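PDB 5FRD: carboxylesterase (EST-2) from Archaeoglobus fulgidus, which probably hydrolyses carboxylic esters, as an alpha/beta hydrolase, and binds a molecule of coenzyme A near its active site. Local coordinates for residues I27-S30 against G31-A34; Y68-Y71 against A72-L76; V162-L165 against H166-S170; F175-L178 against E179-N183; T203-K206 against Y207-F211. One frame throughout, in Å; residues are numbered along the deposited sequence.

Interaction 1: residues I27-S30 against G31-A34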
# COMPACT_ATOMS: atom_id res chain seq x y z
N ILE A 27 3.99 0.32 -2.48
CA ILE A 27 4.14 -0.43 -1.23
C ILE A 27 2.83 -1.20 -0.95
O ILE A 27 1.76 -0.60 -0.73
CB ILE A 27 4.46 0.47 -0.02
CG1 ILE A 27 5.58 1.45 -0.38
CG2 ILE A 27 4.86 -0.42 1.15
CD1 ILE A 27 5.93 2.42 0.72
N HIS A 28 2.95 -2.52 -0.97
CA HIS A 28 1.84 -3.46 -0.79
C HIS A 28 1.29 -3.54 0.62
O HIS A 28 1.86 -2.99 1.57
CB HIS A 28 2.27 -4.86 -1.24
CG HIS A 28 3.35 -5.46 -0.41
ND1 HIS A 28 3.13 -6.02 0.83
CD2 HIS A 28 4.68 -5.57 -0.64
CE1 HIS A 28 4.28 -6.47 1.31
NE2 HIS A 28 5.24 -6.17 0.46
N SER A 29 0.20 -4.29 0.77
CA SER A 29 -0.52 -4.48 2.01
C SER A 29 -0.15 -5.76 2.76
O SER A 29 0.73 -6.53 2.34
CB SER A 29 -2.03 -4.42 1.69
OG SER A 29 -2.36 -5.37 0.74
N SER A 30 -0.82 -5.99 3.88
CA SER A 30 -0.55 -7.15 4.72
C SER A 30 -0.77 -8.47 4.00
O SER A 30 -1.75 -8.65 3.26
CB SER A 30 -1.46 -7.16 5.95
OG SER A 30 -1.23 -6.07 6.82
N GLY A 31 0.14 -9.41 4.24
CA GLY A 31 0.07 -10.73 3.63
C GLY A 31 0.22 -10.76 2.12
O GLY A 31 -0.09 -11.78 1.49
N SER A 32 0.68 -9.65 1.53
CA SER A 32 0.80 -9.51 0.08
C SER A 32 2.25 -9.33 -0.33
O SER A 32 3.14 -9.63 0.46
CB SER A 32 -0.05 -8.33 -0.35
OG SER A 32 -0.22 -8.37 -1.76
N ASP A 33 2.49 -8.89 -1.54
CA ASP A 33 3.83 -8.67 -2.05
C ASP A 33 3.76 -7.76 -3.27
O ASP A 33 2.68 -7.26 -3.61
CB ASP A 33 4.52 -10.01 -2.30
CG ASP A 33 3.84 -10.84 -3.29
OD1 ASP A 33 3.30 -10.33 -4.30
OD2 ASP A 33 3.83 -12.08 -3.03
N ALA A 34 4.89 -7.52 -3.94
CA ALA A 34 4.94 -6.64 -5.07
C ALA A 34 3.98 -6.98 -6.19
O ALA A 34 3.59 -6.10 -6.94
CB ALA A 34 6.35 -6.58 -5.60

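Interaction 2: residues Y68-Y71 against A72-L76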
# COMPACT_ATOMS: atom_id res chain seq x y z
N TYR A 68 9.46 -0.94 8.72
CA TYR A 68 9.20 -1.15 7.30
C TYR A 68 9.43 0.10 6.48
O TYR A 68 9.89 0.04 5.34
CB TYR A 68 7.77 -1.68 7.06
CG TYR A 68 7.61 -3.16 7.25
CD1 TYR A 68 8.51 -4.06 6.69
CD2 TYR A 68 6.52 -3.70 7.92
CE1 TYR A 68 8.38 -5.42 6.83
CE2 TYR A 68 6.38 -5.08 8.08
CZ TYR A 68 7.33 -5.94 7.52
OH TYR A 68 7.25 -7.32 7.69
N ALA A 69 9.12 1.27 7.03
CA ALA A 69 9.39 2.52 6.34
C ALA A 69 10.87 2.79 6.10
O ALA A 69 11.24 3.39 5.09
CB ALA A 69 8.74 3.69 7.08
N TYR A 70 11.71 2.32 7.02
CA TYR A 70 13.14 2.38 6.79
C TYR A 70 13.54 1.54 5.58
O TYR A 70 14.23 2.03 4.69
CB TYR A 70 13.92 1.91 8.03
CG TYR A 70 15.39 1.80 7.78
CD1 TYR A 70 16.16 2.95 7.73
CD2 TYR A 70 15.98 0.57 7.53
CE1 TYR A 70 17.52 2.89 7.46
CE2 TYR A 70 17.34 0.50 7.25
CZ TYR A 70 18.09 1.67 7.21
OH TYR A 70 19.44 1.64 6.95
N TYR A 71 13.10 0.28 5.52
CA TYR A 71 13.40 -0.54 4.34
C TYR A 71 12.84 0.06 3.05
O TYR A 71 13.51 0.06 2.02
CB TYR A 71 12.92 -1.98 4.49
CG TYR A 71 13.71 -2.75 5.50
CD1 TYR A 71 15.02 -3.16 5.23
CD2 TYR A 71 13.17 -3.03 6.75
CE1 TYR A 71 15.77 -3.83 6.19
CE2 TYR A 71 13.91 -3.71 7.71
CZ TYR A 71 15.20 -4.09 7.42
OH TYR A 71 15.93 -4.76 8.38
N ALA A 72 11.63 0.61 3.12
CA ALA A 72 11.05 1.22 1.95
C ALA A 72 11.81 2.44 1.50
O ALA A 72 12.05 2.62 0.32
CB ALA A 72 9.59 1.53 2.19
N SER A 73 12.17 3.32 2.45
CA SER A 73 12.92 4.51 2.10
C SER A 73 14.30 4.22 1.49
O SER A 73 14.65 4.82 0.47
CB SER A 73 13.02 5.44 3.29
OG SER A 73 13.69 4.86 4.37
N GLU A 74 15.03 3.30 2.10
CA GLU A 74 16.32 2.91 1.56
C GLU A 74 16.18 2.32 0.17
O GLU A 74 16.96 2.57 -0.73
CB GLU A 74 17.03 1.92 2.49
CG GLU A 74 17.50 2.54 3.78
CD GLU A 74 18.61 3.57 3.54
OE1 GLU A 74 19.62 3.22 2.92
OE2 GLU A 74 18.43 4.73 3.93
N SER A 75 15.12 1.52 -0.02
CA SER A 75 14.90 0.90 -1.32
C SER A 75 14.50 1.91 -2.40
O SER A 75 14.93 1.81 -3.52
CB SER A 75 13.83 -0.19 -1.20
OG SER A 75 14.20 -1.23 -0.33
N LEU A 76 13.68 2.89 -2.04
CA LEU A 76 13.32 3.96 -2.92
C LEU A 76 14.58 4.74 -3.34
O LEU A 76 14.83 4.96 -4.50
CB LEU A 76 12.26 4.85 -2.25
CG LEU A 76 11.59 5.92 -3.06
CD1 LEU A 76 10.33 6.41 -2.35
CD2 LEU A 76 12.49 7.10 -3.41

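Interaction 3: residues V162-L165 against H166-S170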
# COMPACT_ATOMS: atom_id res chain seq x y z
N VAL A 162 -0.48 -17.25 6.81
CA VAL A 162 -1.22 -16.81 8.01
C VAL A 162 -0.30 -16.16 9.02
O VAL A 162 -0.69 -15.14 9.59
CB VAL A 162 -1.96 -18.02 8.65
CG1 VAL A 162 -2.51 -17.71 10.04
CG2 VAL A 162 -3.11 -18.47 7.78
N ASP A 163 0.89 -16.70 9.24
CA ASP A 163 1.79 -16.18 10.27
C ASP A 163 2.23 -14.75 9.94
O ASP A 163 2.15 -13.85 10.79
CB ASP A 163 2.99 -17.09 10.46
CG ASP A 163 2.61 -18.47 11.03
OD1 ASP A 163 1.47 -18.69 11.48
OD2 ASP A 163 3.50 -19.34 11.04
N VAL A 164 2.67 -14.52 8.70
CA VAL A 164 3.07 -13.16 8.29
C VAL A 164 1.86 -12.23 8.24
O VAL A 164 1.97 -11.07 8.61
CB VAL A 164 3.86 -13.17 6.96
CG1 VAL A 164 4.11 -11.76 6.42
CG2 VAL A 164 5.21 -13.82 7.18
N LEU A 165 0.71 -12.71 7.80
CA LEU A 165 -0.49 -11.90 7.78
C LEU A 165 -0.82 -11.42 9.18
O LEU A 165 -1.12 -10.24 9.37
CB LEU A 165 -1.66 -12.68 7.19
CG LEU A 165 -3.02 -12.03 7.21
CD1 LEU A 165 -3.04 -10.76 6.37
CD2 LEU A 165 -4.10 -13.00 6.73
N HIS A 166 -0.75 -12.31 10.16
CA HIS A 166 -1.04 -11.92 11.53
C HIS A 166 -0.00 -10.92 12.05
O HIS A 166 -0.38 -9.91 12.67
CB HIS A 166 -1.11 -13.15 12.44
CG HIS A 166 -1.45 -12.81 13.85
ND1 HIS A 166 -0.50 -12.67 14.83
CD2 HIS A 166 -2.64 -12.56 14.44
CE1 HIS A 166 -1.08 -12.35 15.97
NE2 HIS A 166 -2.38 -12.29 15.76
N LEU A 167 1.27 -11.10 11.74
CA LEU A 167 2.29 -10.13 12.15
C LEU A 167 2.03 -8.77 11.54
O LEU A 167 2.08 -7.74 12.24
CB LEU A 167 3.69 -10.59 11.76
CG LEU A 167 4.25 -11.80 12.51
CD1 LEU A 167 5.58 -12.20 11.90
CD2 LEU A 167 4.40 -11.53 14.00
N ASP A 168 1.73 -8.73 10.26
CA ASP A 168 1.46 -7.47 9.55
C ASP A 168 0.23 -6.78 10.14
O ASP A 168 0.23 -5.57 10.33
CB ASP A 168 1.17 -7.74 8.06
CG ASP A 168 2.39 -8.15 7.25
OD1 ASP A 168 3.55 -7.99 7.71
OD2 ASP A 168 2.19 -8.65 6.09
N LEU A 169 -0.85 -7.51 10.36
CA LEU A 169 -2.07 -6.94 10.91
C LEU A 169 -1.86 -6.46 12.33
O LEU A 169 -2.49 -5.48 12.74
CB LEU A 169 -3.24 -7.90 10.82
CG LEU A 169 -3.75 -8.17 9.41
CD1 LEU A 169 -4.80 -9.28 9.47
CD2 LEU A 169 -4.36 -6.94 8.78
N SER A 170 -1.03 -7.13 13.10
CA SER A 170 -0.67 -6.65 14.43
C SER A 170 0.04 -5.31 14.37
O SER A 170 -0.19 -4.45 15.23
CB SER A 170 0.19 -7.68 15.15
OG SER A 170 -0.55 -8.84 15.45

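Interaction 4: residues F175-L178 against E179-N183. With COA (coenzyme A), chain C.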
# COMPACT_ATOMS: atom_id res chain seq x y z
N PHE A 175 -0.83 0.97 14.73
CA PHE A 175 -0.54 2.17 13.99
C PHE A 175 -1.61 3.24 14.26
O PHE A 175 -2.80 3.01 14.07
CB PHE A 175 -0.49 1.84 12.48
CG PHE A 175 -0.32 3.04 11.61
CD1 PHE A 175 0.92 3.66 11.49
CD2 PHE A 175 -1.40 3.56 10.92
CE1 PHE A 175 1.06 4.77 10.70
CE2 PHE A 175 -1.26 4.67 10.12
CZ PHE A 175 -0.03 5.26 10.01
N ASP A 176 -1.16 4.42 14.68
CA ASP A 176 -2.08 5.49 15.06
C ASP A 176 -1.42 6.86 14.93
O ASP A 176 -0.60 7.24 15.79
CB ASP A 176 -2.58 5.27 16.49
CG ASP A 176 -3.58 6.33 16.93
OD1 ASP A 176 -4.22 6.97 16.07
OD2 ASP A 176 -3.70 6.53 18.15
N LEU A 177 -1.80 7.59 13.89
CA LEU A 177 -1.42 8.97 13.69
C LEU A 177 -2.65 9.90 13.77
O LEU A 177 -2.54 11.07 13.42
CB LEU A 177 -0.76 9.13 12.33
CG LEU A 177 0.57 8.44 12.10
CD1 LEU A 177 1.06 8.66 10.68
CD2 LEU A 177 1.63 8.91 13.09
N LEU A 178 -3.79 9.40 14.22
CA LEU A 178 -5.06 10.11 14.02
C LEU A 178 -5.05 11.50 14.70
O LEU A 178 -5.37 12.50 14.07
CB LEU A 178 -6.22 9.25 14.53
CG LEU A 178 -7.64 9.68 14.21
CD1 LEU A 178 -7.92 9.51 12.74
CD2 LEU A 178 -8.63 8.85 15.03
N GLU A 179 -4.68 11.54 15.96
CA GLU A 179 -4.70 12.80 16.71
C GLU A 179 -3.68 13.79 16.18
O GLU A 179 -3.94 14.98 16.17
CB GLU A 179 -4.56 12.56 18.22
CG GLU A 179 -5.80 11.92 18.83
CD GLU A 179 -7.05 12.79 18.70
OE1 GLU A 179 -6.94 14.02 18.89
OE2 GLU A 179 -8.13 12.23 18.40
N ASP A 180 -2.54 13.29 15.71
CA ASP A 180 -1.52 14.15 15.12
C ASP A 180 -2.02 14.85 13.85
O ASP A 180 -1.68 15.99 13.60
CB ASP A 180 -0.25 13.35 14.83
CG ASP A 180 0.47 12.88 16.09
OD1 ASP A 180 0.20 13.37 17.20
OD2 ASP A 180 1.36 12.02 15.96
N TYR A 181 -2.84 14.17 13.04
CA TYR A 181 -3.52 14.86 11.97
C TYR A 181 -4.55 15.85 12.53
O TYR A 181 -4.61 16.97 12.06
CB TYR A 181 -4.26 13.89 11.04
CG TYR A 181 -3.42 13.18 10.00
CD1 TYR A 181 -3.13 13.78 8.78
CD2 TYR A 181 -3.00 11.87 10.21
CE1 TYR A 181 -2.39 13.10 7.81
CE2 TYR A 181 -2.25 11.19 9.25
CZ TYR A 181 -1.97 11.80 8.07
OH TYR A 181 -1.23 11.10 7.13
N ARG A 182 -5.37 15.39 13.47
CA ARG A 182 -6.50 16.18 14.00
C ARG A 182 -6.04 17.50 14.61
O ARG A 182 -6.68 18.52 14.42
CB ARG A 182 -7.29 15.37 15.04
CG ARG A 182 -8.39 14.49 14.48
CD ARG A 182 -9.01 13.63 15.58
NE ARG A 182 -10.18 12.86 15.15
CZ ARG A 182 -10.72 11.84 15.81
NH1 ARG A 182 -10.21 11.40 16.97
NH2 ARG A 182 -11.79 11.22 15.32
N ASN A 183 -4.93 17.46 15.36
CA ASN A 183 -4.44 18.63 16.10
C ASN A 183 -3.48 19.49 15.31
O ASN A 183 -2.90 20.43 15.84
CB ASN A 183 -3.85 18.22 17.46
CG ASN A 183 -2.53 17.48 17.35
OD1 ASN A 183 -1.83 17.53 16.34
ND2 ASN A 183 -2.19 16.77 18.41
N1A COA C . -9.83 7.65 10.05
C2A COA C . -10.80 8.40 10.60
N3A COA C . -11.38 8.05 11.75
C4A COA C . -11.00 6.93 12.41
C5A COA C . -9.96 6.08 11.89
C6A COA C . -9.36 6.51 10.64
N6A COA C . -8.39 5.76 10.07
N7A COA C . -9.79 5.03 12.71
C8A COA C . -10.65 5.23 13.72
N9A COA C . -11.37 6.36 13.53
C1B COA C . -12.43 6.85 14.43
C2B COA C . -13.61 5.94 14.30
O2B COA C . -14.41 6.34 13.19
C3B COA C . -14.25 6.07 15.67
O3B COA C . -15.07 7.24 15.68
P3B COA C . -16.54 7.26 16.35
O7A COA C . -16.23 6.98 17.80
O8A COA C . -17.29 6.17 15.61
O9A COA C . -17.05 8.65 16.04
C4B COA C . -13.07 6.25 16.60
O4B COA C . -12.01 6.76 15.78
C5B COA C . -12.62 4.99 17.31
O5B COA C . -12.30 3.99 16.33
P1A COA C . -11.14 2.91 16.58
O1A COA C . -9.93 3.55 17.12
O2A COA C . -11.00 2.17 15.25
O3A COA C . -11.63 1.90 17.73
P2A COA C . -13.01 1.09 17.87
O4A COA C . -12.73 0.25 19.09
O5A COA C . -14.17 2.02 17.76
O6A COA C . -13.15 0.14 16.57
CBP COA C . -12.71 -1.61 15.04
CCP COA C . -12.25 -0.93 16.32
CDP COA C . -11.72 -2.72 14.71
CEP COA C . -14.11 -2.21 15.29
CAP COA C . -12.75 -0.57 13.90
OAP COA C . -11.47 0.10 13.78
C9P COA C . -13.13 -1.18 12.57
O9P COA C . -14.26 -1.60 12.38
N8P COA C . -12.18 -1.20 11.62
C7P COA C . -12.42 -1.61 10.23
C6P COA C . -12.18 -3.09 9.96
C5P COA C . -10.75 -3.59 9.97
O5P COA C . -10.45 -4.60 10.62
N4P COA C . -9.87 -2.95 9.20
C3P COA C . -8.51 -3.40 9.03
C2P COA C . -7.60 -2.20 8.86
S1P COA C . -5.93 -2.79 8.49
O HOH W 1 -4.01 9.37 17.78
O HOH W 2 1.03 9.26 16.88

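Interaction 5: residues T203-K206 against Y207-F211. With COA (coenzyme A), chain C.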
# COMPACT_ATOMS: atom_id res chain seq x y z
N THR A 203 -11.15 -0.38 5.13
CA THR A 203 -10.71 1.01 5.26
C THR A 203 -11.76 1.81 4.49
O THR A 203 -11.65 2.06 3.32
CB THR A 203 -9.29 1.23 4.68
OG1 THR A 203 -9.21 0.74 3.35
CG2 THR A 203 -8.25 0.52 5.50
N PRO A 204 -12.84 2.18 5.19
CA PRO A 204 -14.01 2.71 4.49
C PRO A 204 -13.87 4.16 4.06
O PRO A 204 -12.84 4.82 4.31
CB PRO A 204 -15.14 2.52 5.50
CG PRO A 204 -14.46 2.57 6.81
CD PRO A 204 -13.11 1.94 6.61
N LEU A 205 -14.91 4.68 3.44
CA LEU A 205 -14.92 6.04 2.92
C LEU A 205 -14.48 7.05 3.95
O LEU A 205 -13.68 7.93 3.63
CB LEU A 205 -16.31 6.39 2.43
CG LEU A 205 -16.51 7.81 1.92
CD1 LEU A 205 -15.62 8.09 0.70
CD2 LEU A 205 -17.96 8.03 1.56
N LYS A 206 -14.97 6.96 5.18
CA LYS A 206 -14.62 7.97 6.18
C LYS A 206 -13.13 8.06 6.45
O LYS A 206 -12.66 9.13 6.76
CB LYS A 206 -15.36 7.78 7.48
CG LYS A 206 -16.84 8.14 7.40
CD LYS A 206 -17.57 7.66 8.65
CE LYS A 206 -19.10 7.66 8.47
NZ LYS A 206 -19.83 8.07 9.71
N TYR A 207 -12.39 6.95 6.32
CA TYR A 207 -10.95 7.03 6.53
C TYR A 207 -10.30 7.91 5.46
O TYR A 207 -9.29 8.60 5.71
CB TYR A 207 -10.28 5.68 6.48
CG TYR A 207 -10.55 4.72 7.61
CD1 TYR A 207 -11.58 4.92 8.55
CD2 TYR A 207 -9.77 3.57 7.75
CE1 TYR A 207 -11.82 4.00 9.58
CE2 TYR A 207 -10.00 2.65 8.77
CZ TYR A 207 -11.05 2.86 9.67
OH TYR A 207 -11.35 1.95 10.69
N HIS A 208 -10.87 7.88 4.25
CA HIS A 208 -10.33 8.59 3.09
C HIS A 208 -10.79 10.05 3.07
O HIS A 208 -10.02 10.94 2.72
CB HIS A 208 -10.65 7.79 1.84
CG HIS A 208 -9.98 6.46 1.86
ND1 HIS A 208 -10.49 5.37 2.52
CD2 HIS A 208 -8.75 6.09 1.44
CE1 HIS A 208 -9.63 4.37 2.45
NE2 HIS A 208 -8.57 4.79 1.80
N GLU A 209 -12.04 10.28 3.46
CA GLU A 209 -12.47 11.67 3.69
C GLU A 209 -11.65 12.31 4.81
O GLU A 209 -11.39 13.49 4.74
CB GLU A 209 -13.97 11.73 4.00
CG GLU A 209 -14.86 11.49 2.81
CD GLU A 209 -15.00 12.66 1.86
OE1 GLU A 209 -14.28 13.67 1.99
OE2 GLU A 209 -15.85 12.57 0.93
N PHE A 210 -11.21 11.53 5.80
CA PHE A 210 -10.38 12.09 6.89
C PHE A 210 -9.09 12.64 6.31
O PHE A 210 -8.71 13.78 6.57
CB PHE A 210 -10.11 11.05 7.96
CG PHE A 210 -9.21 11.56 9.05
CD1 PHE A 210 -9.77 12.17 10.16
CD2 PHE A 210 -7.84 11.45 8.97
CE1 PHE A 210 -8.98 12.64 11.21
CE2 PHE A 210 -7.03 11.94 10.00
CZ PHE A 210 -7.60 12.56 11.11
N PHE A 211 -8.40 11.84 5.49
CA PHE A 211 -7.22 12.37 4.81
C PHE A 211 -7.50 13.59 3.97
O PHE A 211 -6.77 14.59 3.98
CB PHE A 211 -6.61 11.32 3.87
CG PHE A 211 -5.94 10.15 4.54
CD1 PHE A 211 -4.93 10.33 5.48
CD2 PHE A 211 -6.25 8.85 4.11
CE1 PHE A 211 -4.28 9.22 6.01
CE2 PHE A 211 -5.59 7.75 4.67
CZ PHE A 211 -4.64 7.96 5.62
N1A COA C . -9.83 7.65 10.05
C2A COA C . -10.80 8.40 10.60
N3A COA C . -11.38 8.05 11.75
C4A COA C . -11.00 6.93 12.41
C5A COA C . -9.96 6.08 11.89
C6A COA C . -9.36 6.51 10.64
N6A COA C . -8.39 5.76 10.07
N7A COA C . -9.79 5.03 12.71
C8A COA C . -10.65 5.23 13.72
N9A COA C . -11.37 6.36 13.53
C1B COA C . -12.43 6.85 14.43
C2B COA C . -13.61 5.94 14.30
O2B COA C . -14.41 6.34 13.19
C3B COA C . -14.25 6.07 15.67
O3B COA C . -15.07 7.24 15.68
P3B COA C . -16.54 7.26 16.35
O7A COA C . -16.23 6.98 17.80
O8A COA C . -17.29 6.17 15.61
O9A COA C . -17.05 8.65 16.04
C4B COA C . -13.07 6.25 16.60
O4B COA C . -12.01 6.76 15.78
C5B COA C . -12.62 4.99 17.31
O5B COA C . -12.30 3.99 16.33
P1A COA C . -11.14 2.91 16.58
O1A COA C . -9.93 3.55 17.12
O2A COA C . -11.00 2.17 15.25
O3A COA C . -11.63 1.90 17.73
P2A COA C . -13.01 1.09 17.87
O4A COA C . -12.73 0.25 19.09
O5A COA C . -14.17 2.02 17.76
O6A COA C . -13.15 0.14 16.57
CBP COA C . -12.71 -1.61 15.04
CCP COA C . -12.25 -0.93 16.32
CDP COA C . -11.72 -2.72 14.71
CEP COA C . -14.11 -2.21 15.29
CAP COA C . -12.75 -0.57 13.90
OAP COA C . -11.47 0.10 13.78
C9P COA C . -13.13 -1.18 12.57
O9P COA C . -14.26 -1.60 12.38
N8P COA C . -12.18 -1.20 11.62
C7P COA C . -12.42 -1.61 10.23
C6P COA C . -12.18 -3.09 9.96
C5P COA C . -10.75 -3.59 9.97
O5P COA C . -10.45 -4.60 10.62
N4P COA C . -9.87 -2.95 9.20
C3P COA C . -8.51 -3.40 9.03
C2P COA C . -7.60 -2.20 8.86
S1P COA C . -5.93 -2.79 8.49

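Interaction 1: residues I27-S30 against G31-A34
H28 lays one face of its imidazole against the backbone of S32 and D33, and here the turn packs most closely. D33 CA stands over that face, 3.6 Å from the centroid of the H28 ring and 15° off its normal, a CH-pi contact; H28 CB comes within 3.4 Å of D33 O. With CG lodged between the backbone N and the carbonyl carbon (chi1 65°), the ring is carried in against the returning chain, and H28 ND1 gives S29 O a nearly straight bond of 2.9 Å (168°) in the ring plane. S32 N reaches the same S29 O at 3.2 Å from the opposite face of the carbonyl, closing a type II turn in which G31 takes the positive-phi position. With an alanine in place of this histidine, S29 O would probably lose one of its two donors and D33 CA its supporting face, leaving the turn freer to shift. The serine side fits more loosely, although it too is buried: S29 OG and S32 CB are 3.9 Å apart, and S29 OG bonds Q36 OE1, as S32 OG does in one conformer. This loop follows strand 24-27, where alpha/beta hydrolases commonly build part of the oxyanion hole. Since H28 ND1 donates while NE2 bonds the backbone N of L51, the imidazole is probably neutral, both its nitrogens being used to fix the loop.

Interaction 2: residues Y68-Y71 against A72-L76
A chi1 of 173° places the ring of Y70 beside its own carbonyl carbon, and one turn later a bend at chi2 (-66°) folds the chain of E74 over it. E74 CG therefore rests above one face of the ring, 3.9 Å from the Y70 centroid and somewhat toward the rim, with Y70 CZ its closest ring atom at 3.6 Å. The carboxylate follows the ring, the two planes only 17° apart. The phenol end continues to D10, beyond the helix, and E74 OE2 has a long, weak ion pair with K77.

Within helix 65-79, S75 OG donates back to Y71 O at 2.8 Å, and S75 N reaches that same Y71 O at 3.0 Å from the other side of the carbonyl plane. S73 OG, in one of its two conformers, lies 2.9 Å from both A69 O and Y70 O, which compete for its proton. On the buried side A72 packs its methyl on I27 and on L98 of helix 90-101. The chemistry thus divides: on the partly exposed side a methylene covers an aromatic face, while the hydroxyl of buried S75 is satisfied by the preceding turn itself, and that of S73 probably so.

Interaction 3: residues V162-L165 against H166-S170
D168 OD2 takes two hydrogen bonds from outside the helix, from G31 N and H54 NE2, while it rests 3.7 Å from V164 CG1, one turn back, in one of the valine's two conformers. The carboxylate is brought there by a chi1 of -72°, which sets CG beside the backbone N and folds the group against the preceding turn; D168 CG lies 3.2 Å from V164 O. That carbonyl is itself engaged by D168 N at 2.9 Å, an ordinary helical bond. With a leucine in place of this aspartate, G31 N and H54 would probably be left without their shared acceptor and the helix without this polar tie to the loop after strand 24-27.

On another side of the helix L165 and L169 run alongside each other, pointing the same way, their CD1 methyls (L165 CD1 to L169 CD1) 3.9 Å apart; L128 of helix 127-130 packs on both. Helix 162-173 belongs to the helical insertion between strands 106-112 and 192-197, the usual place of the lid in alpha/beta hydrolases, and the side chain of L169 comes to about 4 Å from coenzyme A.

Interaction 4: residues F175-L178 against E179-N183
L178 and R182 meet across the first turn of helix 178-182, joined by backbone and side chain alike. Among the hydrogen bonds, R182 N reaches L178 O at 3.0 Å and Y181 N reaches L177 O at 3.1 Å, so the N-cap residue L177 opens the helical pattern. Ahead of it D176 forms an Asx turn: its OD1 accepts L178 N at 3.1 Å, met from 41° above the carboxylate plane, and also makes a salt bridge to R117, one of the residues that bind coenzyme A.

Two waters extend this network. One takes the E179 N-H and gives a weak bond to D176 OD2; the other donates to both D176 O and D180 OD2.

The charged pair lies on the outside of the turn. In the conformers described, R182 NH1 donates to E179 OE2 at 2.7 Å, the oxygen lying in the guanidinium plane; this probably helps to hold the flat group so that L178 CD2 covers one of its faces, 3.6 Å from R182 NH1.

Apolar contacts complete the turn. L177 CB touches Y181 CE2 at 4.0 Å, and the phenol goes on to Q96. In L178 a chi1 of -170° sets CG opposite the backbone N, and chi2 of 70° then turns CD2 to the arginine and CD1 to the ligand, L178 CD1 lying 3.8 Å from C2A of the adenine. L178 is therefore wedged between a cation and a purine, and the neighbouring acids probably temper the positive charge of R182 and R117 beside the ligand.

Interaction 5: residues T203-K206 against Y207-F211
Y207 is held between P204 and coenzyme A. Over one face of the phenol stands P204 CD, 3.6 Å from the Y207 centroid and just 2° off the ring normal, a CH-pi contact placed almost exactly on centre. Over the opposite face lies the adenine, its amino N6A above the middle of the ring and its C6A 3.4 Å from Y207 CD1. With chi1 at -70° the phenol stands beside its own backbone N, back toward the residues leading into the helix, and T203 crosses it at about a right angle, T203 CA coming to 3.7 Å from Y207 CD2. The far end of the phenol approaches the pantetheine arm, Y207 OH lying 3.4 Å from N8P.

H208 is turned differently, presenting its edge to the chain before the helix. H208 ND1 donates to P204 O at 3.0 Å (160°), with that oxygen near the ring plane; Y207 N reaches P204 O from the other face of the carbonyl at a bent angle. One carbonyl thus takes both a backbone N-H and the imidazole, fixing the rotation of the ring, whose NE2 bonds T114 N. Farther along, L205 and E209 lie side by side on the surface, while F210 CB reaches C2A of the adenine at 3.8 Å. T203 OG1 bonds D200, probably the acid of a Ser-His-Asp triad. The segment leads into the helix of the beta-alpha-beta unit formed by strand 192-197, helix 205-214 and strand 218-223, and its first turn makes an aromatic wall of the adenine pocket.

Overall arrangement
Interaction 1 is wholly buried near the middle of the fold and depends on backbone carbonyls and an imidazole. Interaction 2, mostly buried, lies on a helix packed against the sheet and touches interaction 1 through I27 and A72. Interaction 3, only partly buried, belongs to the helical insertion and meets interaction 1 at S30, G31 and D168. Interactions 4 and 5 are also partly buried and pack directly together, F210 resting on L178, Y181 and R182. Both pack against the adenine, interaction 4 adding a salt bridge and waters, interaction 5 a proline-aromatic CH-pi contact; interaction 2 has a serine-to-carbonyl bond and a CH-pi contact, and interaction 3 a carboxylate accepting from two donors outside its helix.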